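PDB 6ZZ5: SmhB from Serratia marcescens, which forms part of the tripartite alpha-pore-forming toxin Smh, probably inserting into target membranes together with its partner proteins after leaving its soluble form. Local coordinates for residues A[141-152]-A[251-260]; A[4-15]-A[277-288]. All coordinates share one frame; numbering follows the deposited sequence. Where two conformers were deposited one is given.

Contact 1. Residues A[141-152]-A[251-260]; sequences YQLIVVNLNNVV and NSEVLVASQI
Helix 141-151 and helix 252-260 run nearly antiparallel, at 171° with their axes 9.3 Å apart, so that Tyr141 lies level with Ile260 and Val152 with Asn251; the backbones draw closest where Val145 faces Ala257. Tyr141 spans the wider end. Its CG stands anti to the backbone N (chi1 176°), which carries the ring across to the partner helix, where OH donates to Ala257 O at 2.7 Å. The acceptor sits at the ring edge, and the phenol arrives in the carbonyl plane on a lone pair, with a C=O...O angle of 120°. Ile260 CG2 packs 3.6 Å from Tyr141 CZ, the two side chains crossing at about a right angle. Beside this bond the small Ala257 takes two branched neighbours: Leu148 CD2 touches its CB at 3.8 Å, and Val145 CG2 rests beside its carbonyl. Helices 99-151 and 252-300 are long members of the elongated helical bundle expected of an HBL-like alpha-pore-forming toxin, and they meet here at the C-terminal end of the first and the N-terminal end of the second. Asn251 is the N-cap of the latter: its OD1 takes Val254 N in plane on a lone pair at 3.1 Å, and Glu253 N more weakly. The capping amide also packs against Val152, whose CG2 meets Val254 CG2 at 3.8 Å. Val254 CG2 presses on Asn149 OD1 at 3.3 Å; this buried oxygen has no polar partner in the model, whereas Asn149 ND2 is bonded to Asn156. At the margin, a water accepts from Gln142 NE2 and lies 2.7 Å from Ser258 O, while Ser258 OG is held by Asn163 of helix 156-184.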
# COMPACT_ATOMS: atom_id res chain seq x y z
N TYR A 141 -18.20 12.78 3.05
CA TYR A 141 -18.86 11.65 3.74
C TYR A 141 -19.10 12.03 5.20
O TYR A 141 -20.18 11.71 5.73
CB TYR A 141 -18.10 10.32 3.62
CG TYR A 141 -18.76 9.22 4.43
CD1 TYR A 141 -19.74 8.43 3.88
CD2 TYR A 141 -18.51 9.11 5.79
CE1 TYR A 141 -20.43 7.51 4.66
CE2 TYR A 141 -19.19 8.20 6.59
CZ TYR A 141 -20.16 7.40 6.02
OH TYR A 141 -20.81 6.46 6.77
N GLN A 142 -18.14 12.65 5.89
CA GLN A 142 -18.29 12.96 7.34
C GLN A 142 -19.52 13.85 7.58
O GLN A 142 -20.10 13.72 8.63
CB GLN A 142 -17.04 13.66 7.89
CG GLN A 142 -15.86 12.72 8.05
CD GLN A 142 -16.19 11.48 8.87
OE1 GLN A 142 -16.08 10.37 8.40
NE2 GLN A 142 -16.61 11.68 10.10
N LEU A 143 -19.95 14.65 6.62
CA LEU A 143 -21.16 15.50 6.80
C LEU A 143 -22.38 14.61 7.08
O LEU A 143 -23.20 14.96 7.93
CB LEU A 143 -21.42 16.38 5.59
CG LEU A 143 -20.27 17.30 5.15
CD1 LEU A 143 -20.73 18.15 3.98
CD2 LEU A 143 -19.77 18.17 6.29
N ILE A 144 -22.44 13.45 6.41
CA ILE A 144 -23.56 12.47 6.53
C ILE A 144 -23.68 12.00 7.99
O ILE A 144 -24.77 11.90 8.51
CB ILE A 144 -23.34 11.30 5.55
CG1 ILE A 144 -23.31 11.80 4.09
CG2 ILE A 144 -24.41 10.23 5.76
CD1 ILE A 144 -22.79 10.82 3.10
N VAL A 145 -22.55 11.70 8.62
CA VAL A 145 -22.47 11.16 10.00
C VAL A 145 -22.98 12.22 10.97
O VAL A 145 -23.77 11.86 11.88
CB VAL A 145 -21.03 10.73 10.34
CG1 VAL A 145 -21.00 10.12 11.74
CG2 VAL A 145 -20.47 9.75 9.33
N VAL A 146 -22.53 13.47 10.82
CA VAL A 146 -22.96 14.58 11.71
C VAL A 146 -24.48 14.73 11.55
O VAL A 146 -25.14 14.79 12.59
CB VAL A 146 -22.21 15.90 11.42
CG1 VAL A 146 -22.73 17.01 12.30
CG2 VAL A 146 -20.70 15.73 11.60
N ASN A 147 -24.99 14.73 10.32
CA ASN A 147 -26.44 14.94 10.05
C ASN A 147 -27.23 13.81 10.73
O ASN A 147 -28.23 14.11 11.35
CB ASN A 147 -26.73 15.02 8.55
CG ASN A 147 -26.24 16.32 7.96
OD1 ASN A 147 -26.24 17.34 8.64
ND2 ASN A 147 -25.85 16.30 6.69
N LEU A 148 -26.79 12.57 10.58
CA LEU A 148 -27.45 11.39 11.18
C LEU A 148 -27.41 11.52 12.70
O LEU A 148 -28.47 11.30 13.29
CB LEU A 148 -26.81 10.09 10.73
CG LEU A 148 -27.30 8.84 11.43
CD1 LEU A 148 -28.78 8.59 11.11
CD2 LEU A 148 -26.48 7.65 10.99
N ASN A 149 -26.29 11.93 13.28
CA ASN A 149 -26.21 12.16 14.74
C ASN A 149 -27.25 13.22 15.14
O ASN A 149 -27.95 13.01 16.16
CB ASN A 149 -24.81 12.52 15.24
CG ASN A 149 -24.60 12.10 16.68
OD1 ASN A 149 -25.13 11.07 17.10
ND2 ASN A 149 -23.93 12.91 17.47
N ASN A 150 -27.38 14.30 14.36
CA ASN A 150 -28.43 15.35 14.63
C ASN A 150 -29.84 14.77 14.54
O ASN A 150 -30.67 15.01 15.45
CB ASN A 150 -28.29 16.56 13.72
CG ASN A 150 -27.02 17.33 14.02
OD1 ASN A 150 -26.52 17.25 15.14
ND2 ASN A 150 -26.48 18.02 13.03
N VAL A 151 -30.13 13.98 13.51
CA VAL A 151 -31.49 13.40 13.34
C VAL A 151 -31.84 12.61 14.60
O VAL A 151 -32.97 12.73 15.02
CB VAL A 151 -31.62 12.51 12.09
CG1 VAL A 151 -32.91 11.70 12.10
CG2 VAL A 151 -31.53 13.34 10.81
N VAL A 152 -30.94 11.83 15.17
CA VAL A 152 -31.29 11.00 16.37
C VAL A 152 -31.02 11.77 17.68
O VAL A 152 -31.01 11.10 18.70
CB VAL A 152 -30.56 9.64 16.38
CG1 VAL A 152 -30.97 8.76 15.20
CG2 VAL A 152 -29.04 9.80 16.44
N ASN A 251 -25.61 6.13 19.64
CA ASN A 251 -26.68 5.55 18.80
C ASN A 251 -26.04 4.51 17.86
O ASN A 251 -25.00 4.79 17.25
CB ASN A 251 -27.47 6.63 18.07
CG ASN A 251 -28.44 6.05 17.05
OD1 ASN A 251 -28.02 5.67 15.95
ND2 ASN A 251 -29.73 5.95 17.41
N SER A 252 -26.64 3.33 17.74
CA SER A 252 -26.10 2.19 16.98
C SER A 252 -25.87 2.55 15.50
O SER A 252 -24.87 2.09 14.92
CB SER A 252 -27.03 1.04 17.12
OG SER A 252 -26.74 0.36 18.32
N GLU A 253 -26.79 3.29 14.89
CA GLU A 253 -26.72 3.60 13.45
C GLU A 253 -25.62 4.65 13.25
O GLU A 253 -24.91 4.62 12.25
CB GLU A 253 -28.10 4.06 12.95
CG GLU A 253 -29.10 2.94 12.87
CD GLU A 253 -29.54 2.34 14.19
OE1 GLU A 253 -30.03 3.13 15.05
OE2 GLU A 253 -29.37 1.09 14.35
N VAL A 254 -25.48 5.57 14.20
CA VAL A 254 -24.39 6.57 14.17
C VAL A 254 -23.07 5.81 14.21
O VAL A 254 -22.16 6.24 13.52
CB VAL A 254 -24.51 7.58 15.31
CG1 VAL A 254 -23.24 8.41 15.41
CG2 VAL A 254 -25.73 8.46 15.13
N LEU A 255 -22.93 4.85 15.12
CA LEU A 255 -21.67 4.07 15.29
C LEU A 255 -21.29 3.46 13.94
O LEU A 255 -20.13 3.53 13.57
CB LEU A 255 -21.90 2.96 16.33
CG LEU A 255 -20.90 2.77 17.47
CD1 LEU A 255 -20.27 4.08 17.90
CD2 LEU A 255 -21.60 2.14 18.70
N VAL A 256 -22.22 2.77 13.31
CA VAL A 256 -22.00 2.17 11.97
C VAL A 256 -21.57 3.28 10.99
O VAL A 256 -20.56 3.08 10.28
CB VAL A 256 -23.25 1.42 11.51
CG1 VAL A 256 -23.15 1.00 10.07
CG2 VAL A 256 -23.51 0.21 12.43
N ALA A 257 -22.27 4.41 10.93
CA ALA A 257 -21.95 5.50 9.99
C ALA A 257 -20.52 5.98 10.27
O ALA A 257 -19.76 6.24 9.29
CB ALA A 257 -22.92 6.62 10.11
N SER A 258 -20.17 6.11 11.55
CA SER A 258 -18.86 6.63 12.02
C SER A 258 -17.77 5.65 11.58
O SER A 258 -16.69 6.10 11.13
CB SER A 258 -18.83 6.76 13.53
OG SER A 258 -17.55 7.18 13.98
N GLN A 259 -18.03 4.36 11.75
CA GLN A 259 -17.06 3.30 11.41
C GLN A 259 -16.82 3.32 9.89
O GLN A 259 -15.67 3.26 9.46
CB GLN A 259 -17.54 1.95 11.91
CG GLN A 259 -17.43 1.80 13.41
CD GLN A 259 -18.16 0.60 13.96
OE1 GLN A 259 -18.82 -0.12 13.21
NE2 GLN A 259 -18.06 0.37 15.26
N ILE A 260 -17.85 3.50 9.08
CA ILE A 260 -17.66 3.61 7.63
C ILE A 260 -16.83 4.85 7.33
O ILE A 260 -15.96 4.74 6.47
CB ILE A 260 -19.01 3.55 6.90
CG1 ILE A 260 -19.53 2.11 6.95
CG2 ILE A 260 -18.88 4.03 5.48
CD1 ILE A 260 -20.97 2.01 6.72
O HOH W 1 -16.26 8.71 11.32

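Contact 2. Residues A[4-15]-A[277-288]; sequences PTLYMNDGMNAQ and AATQMNNAWDSL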
# COMPACT_ATOMS: atom_id res chain seq x y z
N PRO A 4 22.28 6.03 -6.91
CA PRO A 4 21.02 5.73 -7.58
C PRO A 4 20.57 4.27 -7.39
O PRO A 4 19.37 4.08 -7.24
CB PRO A 4 21.21 6.06 -9.07
CG PRO A 4 22.34 7.07 -9.06
CD PRO A 4 23.19 6.78 -7.82
N THR A 5 21.48 3.30 -7.43
CA THR A 5 21.09 1.89 -7.33
C THR A 5 20.48 1.61 -5.95
O THR A 5 19.52 0.82 -5.86
CB THR A 5 22.25 0.94 -7.65
OG1 THR A 5 22.60 1.20 -9.00
CG2 THR A 5 21.83 -0.50 -7.44
N LEU A 6 20.98 2.24 -4.91
CA LEU A 6 20.46 2.04 -3.52
C LEU A 6 19.15 2.81 -3.37
O LEU A 6 18.28 2.25 -2.68
CB LEU A 6 21.52 2.46 -2.49
CG LEU A 6 22.85 1.68 -2.59
CD1 LEU A 6 23.90 2.23 -1.63
CD2 LEU A 6 22.66 0.17 -2.42
N TYR A 7 19.00 3.97 -4.03
CA TYR A 7 17.73 4.72 -4.00
C TYR A 7 16.68 3.89 -4.73
O TYR A 7 15.55 3.80 -4.25
CB TYR A 7 17.80 6.08 -4.70
CG TYR A 7 18.53 7.20 -4.03
CD1 TYR A 7 18.46 7.40 -2.65
CD2 TYR A 7 19.21 8.16 -4.78
CE1 TYR A 7 19.10 8.48 -2.05
CE2 TYR A 7 19.89 9.21 -4.19
CZ TYR A 7 19.82 9.38 -2.82
OH TYR A 7 20.46 10.43 -2.23
N MET A 8 17.04 3.31 -5.90
CA MET A 8 16.18 2.38 -6.66
C MET A 8 15.71 1.24 -5.76
O MET A 8 14.51 0.93 -5.75
CB MET A 8 16.86 1.82 -7.91
CG MET A 8 17.14 2.90 -9.00
SD MET A 8 15.65 3.48 -9.84
CE MET A 8 15.30 1.93 -10.72
N ASN A 9 16.63 0.58 -5.08
CA ASN A 9 16.32 -0.58 -4.23
C ASN A 9 15.38 -0.14 -3.10
O ASN A 9 14.41 -0.86 -2.83
CB ASN A 9 17.60 -1.23 -3.69
CG ASN A 9 17.27 -2.57 -3.09
OD1 ASN A 9 16.73 -3.45 -3.77
ND2 ASN A 9 17.64 -2.75 -1.84
N ASP A 10 15.68 0.98 -2.43
CA ASP A 10 14.87 1.44 -1.28
C ASP A 10 13.48 1.83 -1.79
O ASP A 10 12.53 1.53 -1.07
CB ASP A 10 15.50 2.63 -0.57
CG ASP A 10 16.77 2.25 0.17
OD1 ASP A 10 17.00 1.02 0.42
OD2 ASP A 10 17.52 3.18 0.48
N GLY A 11 13.39 2.49 -2.94
CA GLY A 11 12.09 2.88 -3.56
C GLY A 11 11.23 1.67 -3.84
O GLY A 11 9.98 1.70 -3.56
N MET A 12 11.85 0.65 -4.46
CA MET A 12 11.16 -0.59 -4.84
C MET A 12 10.64 -1.30 -3.57
O MET A 12 9.49 -1.76 -3.59
CB MET A 12 12.11 -1.52 -5.59
CG MET A 12 11.47 -2.79 -5.92
SD MET A 12 12.59 -3.85 -6.84
CE MET A 12 13.77 -4.36 -5.61
N ASN A 13 11.47 -1.44 -2.54
CA ASN A 13 11.09 -2.15 -1.29
C ASN A 13 9.91 -1.38 -0.63
O ASN A 13 8.93 -2.06 -0.24
CB ASN A 13 12.25 -2.29 -0.31
CG ASN A 13 13.31 -3.29 -0.77
OD1 ASN A 13 13.07 -4.09 -1.68
ND2 ASN A 13 14.46 -3.25 -0.11
N ALA A 14 9.99 -0.05 -0.55
CA ALA A 14 8.98 0.78 0.16
C ALA A 14 7.67 0.76 -0.63
O ALA A 14 6.61 0.60 -0.01
CB ALA A 14 9.49 2.18 0.38
N GLN A 15 7.72 0.85 -1.97
CA GLN A 15 6.48 0.96 -2.74
C GLN A 15 5.79 -0.40 -2.76
O GLN A 15 4.59 -0.43 -2.67
CB GLN A 15 6.72 1.37 -4.17
CG GLN A 15 5.44 1.65 -4.92
CD GLN A 15 5.66 2.24 -6.29
OE1 GLN A 15 6.46 1.80 -7.09
NE2 GLN A 15 4.85 3.23 -6.60
N ALA A 277 5.22 6.81 -1.52
CA ALA A 277 6.04 5.70 -2.10
C ALA A 277 6.27 5.92 -3.60
O ALA A 277 7.39 5.68 -4.09
CB ALA A 277 5.43 4.36 -1.80
N ALA A 278 5.25 6.33 -4.34
CA ALA A 278 5.34 6.51 -5.80
C ALA A 278 6.28 7.69 -6.12
O ALA A 278 7.03 7.61 -7.10
CB ALA A 278 3.99 6.67 -6.45
N THR A 279 6.23 8.75 -5.34
CA THR A 279 7.12 9.91 -5.46
C THR A 279 8.56 9.45 -5.20
O THR A 279 9.43 9.77 -6.01
CB THR A 279 6.68 11.05 -4.53
OG1 THR A 279 5.33 11.32 -4.92
CG2 THR A 279 7.56 12.27 -4.62
N GLN A 280 8.81 8.77 -4.10
CA GLN A 280 10.17 8.23 -3.80
C GLN A 280 10.64 7.36 -5.00
O GLN A 280 11.76 7.53 -5.45
CB GLN A 280 10.14 7.49 -2.47
CG GLN A 280 11.44 6.80 -2.10
CD GLN A 280 11.44 5.95 -0.84
OE1 GLN A 280 10.42 5.63 -0.26
NE2 GLN A 280 12.62 5.45 -0.48
N MET A 281 9.79 6.50 -5.55
CA MET A 281 10.19 5.62 -6.68
C MET A 281 10.54 6.46 -7.89
O MET A 281 11.60 6.20 -8.47
CB MET A 281 9.11 4.59 -7.04
CG MET A 281 9.59 3.49 -7.95
SD MET A 281 10.87 2.44 -7.25
CE MET A 281 12.26 2.97 -8.24
N ASN A 282 9.70 7.43 -8.27
CA ASN A 282 9.96 8.35 -9.42
C ASN A 282 11.26 9.11 -9.18
O ASN A 282 12.02 9.27 -10.13
CB ASN A 282 8.79 9.32 -9.60
CG ASN A 282 8.78 10.12 -10.87
OD1 ASN A 282 9.74 10.13 -11.66
ND2 ASN A 282 7.68 10.80 -11.09
N ASN A 283 11.50 9.60 -7.96
CA ASN A 283 12.74 10.34 -7.64
C ASN A 283 13.97 9.42 -7.83
O ASN A 283 15.03 9.90 -8.29
CB ASN A 283 12.72 10.88 -6.22
CG ASN A 283 11.75 12.03 -6.05
OD1 ASN A 283 11.32 12.62 -7.02
ND2 ASN A 283 11.43 12.31 -4.80
N ALA A 284 13.83 8.14 -7.54
CA ALA A 284 14.95 7.17 -7.68
C ALA A 284 15.22 6.94 -9.18
O ALA A 284 16.40 7.03 -9.59
CB ALA A 284 14.65 5.91 -6.90
N TRP A 285 14.19 6.77 -10.01
CA TRP A 285 14.41 6.69 -11.47
C TRP A 285 15.08 7.97 -11.96
O TRP A 285 15.94 7.88 -12.82
CB TRP A 285 13.10 6.44 -12.21
CG TRP A 285 12.60 5.05 -12.13
CD1 TRP A 285 11.47 4.59 -11.49
CD2 TRP A 285 13.14 3.92 -12.84
NE1 TRP A 285 11.30 3.25 -11.71
CE2 TRP A 285 12.30 2.81 -12.53
CE3 TRP A 285 14.27 3.72 -13.64
CZ2 TRP A 285 12.52 1.54 -13.05
CZ3 TRP A 285 14.47 2.47 -14.17
CH2 TRP A 285 13.64 1.38 -13.83
N ASP A 286 14.65 9.15 -11.46
CA ASP A 286 15.24 10.43 -11.90
C ASP A 286 16.76 10.42 -11.63
O ASP A 286 17.53 10.91 -12.49
CB ASP A 286 14.59 11.64 -11.23
CG ASP A 286 14.99 12.92 -11.93
OD1 ASP A 286 14.72 13.03 -13.14
OD2 ASP A 286 15.62 13.76 -11.29
N SER A 287 17.18 9.91 -10.47
CA SER A 287 18.62 9.93 -10.09
C SER A 287 19.38 9.00 -11.04
O SER A 287 20.48 9.36 -11.43
CB SER A 287 18.87 9.61 -8.66
OG SER A 287 18.64 8.23 -8.39
N LEU A 288 18.79 7.87 -11.41
CA LEU A 288 19.41 6.90 -12.33
C LEU A 288 19.49 7.52 -13.73
O LEU A 288 20.59 7.51 -14.30
CB LEU A 288 18.63 5.58 -12.33
CG LEU A 288 19.12 4.54 -13.33
CD1 LEU A 288 20.53 4.09 -12.89
CD2 LEU A 288 18.16 3.37 -13.41
O HOH W 2 14.80 5.67 -2.44
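Ala284 O is gripped by two donors of its own helix, Leu288 N and Ser287 OG, the hydroxyl lying 2.8 Å from Ala284 O in the carbonyl plane on a lone pair. Turned back by a chi1 of 72°, Ser287 OG also lies 3.4 Å from Pro4 CB and at the edge of the Tyr7 ring, so the bonded hydroxyl forms part of the surface on which the start of helix 4-30 rests. Met8 buries more surface against the other helix than any other residue of the pair. Bends at chi2 and chi3 fold the Met8 methyl over Trp285, with Met8 CE 3.3 Å from the centroid of the six-membered ring and almost exactly on its normal, a CH-pi contact. Met8 SD lies over the five-membered ring, 4.2 Å from its centroid, completing a Met-aromatic pair. Asn75 of helix 44-92 binds Trp285 NE1 and so helps fix the ring. Within the helical bundle the two segments are antiparallel, crossing at -159° with axes 8.4 Å apart, and methionines interlock as knobs into holes: Met8 fits among Met281, Ala284, Trp285 and Leu288, while Met281 enters the hole formed by Met8, Gly11, Met12 and Gln15. Gly11 permits this close approach; Met281 SD comes to 3.5 Å from Gly11 C, and Met281 CE touches Met8 SD. Farther along, Gln15 stretches out alongside Ala277, its NE2 3.4 Å from Ala278 CA and its OE1 against Met281 CG. No direct hydrogen bond joins the segments. Instead a water donates to Tyr7 O at 2.7 Å and accepts from Gln280 NE2, whose extended chain reaches across beside Gly11 and puts OE1 near Ala14 CB.

Both contacts use helix 252-300: contact 1 takes its first turns and contact 2 a section nearer its C-terminal end. Their centres lie 41 Å apart on opposite sides of the chain's centre, with nearest atoms about 23 Å apart, so they do not touch. In chain order 4-15 comes first, then 141-152, 251-260 and 277-288, so the pairing of contact 1 falls wholly within the span bridged by contact 2. Helix 252-300 thus joins helix 99-151 at one place and the N-terminal helix 4-30 at another, tying sequence-distant helices into one elongated bundle. Pore formation probably requires rearrangement of this soluble fold.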